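PDB 3AFO: NADH kinase POS5 from Saccharomyces cerevisiae, which phosphorylates NADH and NAD(+) with ATP in mitochondria, with a twofold preference for NADH, and is a key source of the cellular reductant NADPH. Local coordinates for residues S18-D23 / W37-Q42. Residues are numbered along the deposited sequence; the frame is centred on the assembly and turned at random.
Sequences SSSSAD and WQNPLQ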
loop_
_atom_site.group_PDB
_atom_site.type_symbol
_atom_site.label_atom_id
_atom_site.label_comp_id
_atom_site.label_asym_id
_atom_site.label_seq_id
_atom_site.Cartn_x
_atom_site.Cartn_y
_atom_site.Cartn_z
ATOM N N SER A 18 49.065 7.348 12.199
ATOM C CA SER A 18 48.095 6.684 11.320
ATOM C C SER A 18 47.099 5.809 12.073
ATOM O O SER A 18 47.417 5.264 13.130
ATOM C CB SER A 18 48.835 5.829 10.284
ATOM O OG SER A 18 49.488 6.649 9.333
ATOM N N SER A 19 45.900 5.666 11.503
ATOM C CA SER A 19 44.812 4.876 12.096
ATOM C C SER A 19 45.222 3.469 12.495
ATOM O O SER A 19 45.992 2.807 11.800
ATOM C CB SER A 19 43.632 4.762 11.127
ATOM O OG SER A 19 43.384 5.984 10.469
ATOM N N SER A 20 44.682 3.022 13.621
ATOM C CA SER A 20 44.773 1.626 14.020
ATOM C C SER A 20 43.454 0.940 13.680
ATOM O O SER A 20 42.444 1.153 14.359
ATOM C CB SER A 20 45.062 1.508 15.520
ATOM O OG SER A 20 44.061 2.135 16.304
ATOM N N SER A 21 43.453 0.137 12.617
ATOM C CA SER A 21 42.275 -0.654 12.280
ATOM C C SER A 21 42.060 -1.695 13.377
ATOM O O SER A 21 42.978 -2.440 13.729
ATOM C CB SER A 21 42.424 -1.325 10.913
ATOM O OG SER A 21 43.586 -2.138 10.860
ATOM N N ALA A 22 40.856 -1.717 13.936
ATOM C CA ALA A 22 40.518 -2.647 15.000
ATOM C C ALA A 22 40.254 -4.042 14.453
ATOM O O ALA A 22 40.234 -4.254 13.242
ATOM C CB ALA A 22 39.322 -2.140 15.769
ATOM N N ASP A 23 40.072 -4.992 15.358
ATOM C CA ASP A 23 39.661 -6.334 14.988
ATOM C C ASP A 23 38.182 -6.537 15.290
ATOM O O ASP A 23 37.650 -5.954 16.242
ATOM C CB ASP A 23 40.505 -7.379 15.722
ATOM C CG ASP A 23 41.621 -7.927 14.859
ATOM O OD1 ASP A 23 41.313 -8.639 13.871
ATOM O OD2 ASP A 23 42.801 -7.647 15.168
ATOM N N TRP A 37 40.569 -3.769 20.067
ATOM C CA TRP A 37 41.629 -2.910 19.574
ATOM C C TRP A 37 42.957 -3.667 19.553
ATOM O O TRP A 37 43.421 -4.137 20.593
ATOM C CB TRP A 37 41.727 -1.649 20.441
ATOM C CG TRP A 37 40.445 -0.848 20.457
ATOM C CD1 TRP A 37 39.508 -0.808 21.453
ATOM C CD2 TRP A 37 39.960 0.008 19.418
ATOM N NE1 TRP A 37 38.468 0.024 21.098
ATOM C CE2 TRP A 37 38.724 0.541 19.855
ATOM C CE3 TRP A 37 40.454 0.383 18.161
ATOM C CZ2 TRP A 37 37.977 1.426 19.077
ATOM C CZ3 TRP A 37 39.711 1.262 17.391
ATOM C CH2 TRP A 37 38.486 1.773 17.850
ATOM N N GLN A 38 43.548 -3.812 18.367
ATOM C CA GLN A 38 44.882 -4.417 18.270
ATOM C C GLN A 38 45.943 -3.451 18.814
ATOM O O GLN A 38 46.689 -3.809 19.726
ATOM C CB GLN A 38 45.212 -4.898 16.854
ATOM C CG GLN A 38 46.418 -5.850 16.840
ATOM C CD GLN A 38 46.727 -6.433 15.476
ATOM O OE1 GLN A 38 46.943 -5.708 14.498
ATOM N NE2 GLN A 38 46.775 -7.757 15.406
ATOM N N ASN A 39 45.999 -2.238 18.260
ATOM C CA ASN A 39 46.693 -1.124 18.911
ATOM C C ASN A 39 45.669 -0.408 19.788
ATOM O O ASN A 39 44.520 -0.266 19.378
ATOM C CB ASN A 39 47.246 -0.104 17.898
ATOM C CG ASN A 39 47.767 -0.738 16.616
ATOM O OD1 ASN A 39 48.084 -1.924 16.569
ATOM N ND2 ASN A 39 47.863 0.066 15.568
ATOM N N PRO A 40 46.075 0.051 20.991
ATOM C CA PRO A 40 45.138 0.768 21.871
ATOM C C PRO A 40 44.446 1.964 21.196
ATOM O O PRO A 40 45.035 2.630 20.342
ATOM C CB PRO A 40 46.031 1.240 23.024
ATOM C CG PRO A 40 47.156 0.220 23.063
ATOM C CD PRO A 40 47.409 -0.100 21.613
ATOM N N LEU A 41 43.195 2.207 21.570
ATOM C CA LEU A 41 42.431 3.342 21.043
ATOM C C LEU A 41 43.048 4.659 21.505
ATOM O O LEU A 41 43.229 4.865 22.704
ATOM C CB LEU A 41 40.971 3.254 21.518
ATOM C CG LEU A 41 40.058 4.477 21.394
ATOM C CD1 LEU A 41 39.931 4.916 19.947
ATOM C CD2 LEU A 41 38.689 4.199 21.999
ATOM N N GLN A 42 43.356 5.541 20.559
ATOM C CA GLN A 42 43.927 6.847 20.877
ATOM C C GLN A 42 43.261 8.030 20.161
ATOM O O GLN A 42 42.881 9.003 20.817
ATOM C CB GLN A 42 45.434 6.869 20.588
ATOM C CG GLN A 42 46.291 6.110 21.587
ATOM C CD GLN A 42 47.771 6.391 21.381
ATOM O OE1 GLN A 42 48.368 5.973 20.385
ATOM N NE2 GLN A 42 48.365 7.123 22.319
HETATM O O HOH W 1 43.188 -1.883 16.245
#
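The methyl group of A22 meets the six-membered part of the W37 indole: A22 CB lies 3.7 Å from W37 CE3 and 3.8 Å from W37 CZ3, approaching obliquely. At the edge of the same ring, near its plane, the carbonyl oxygen S20 O stands 4.1 Å from W37 CZ3. L41 CB, 3.9 Å above the plane, sits over the centre of one indole face. The CB of W37 points away from 18-23, but CG lies beside the backbone N (chi1 -59°) and the ring end swings back to A22. Next along, the amide nitrogen of N39 reaches the S20 side chain, N39 ND2 3.2 Å from S20 CB, a close nonpolar approach to a carbon. D23 OD2 comes no nearer than 4.0 Å to Q38 NE2, a loose meeting with carboxylate and amide planes 81° apart. A water links the two backbones: it donates to S21 O (2.6 Å) and accepts from Q38 N (2.9 Å). W37 NE1 is satisfied by V168 O in helix 161-169, whose F165 and I169 also pack on L41. The contact thus joins the loop entering strand 23-25 to the one running from strand 33-36 into strand 43-48 of the parallel sheet, beside that helix.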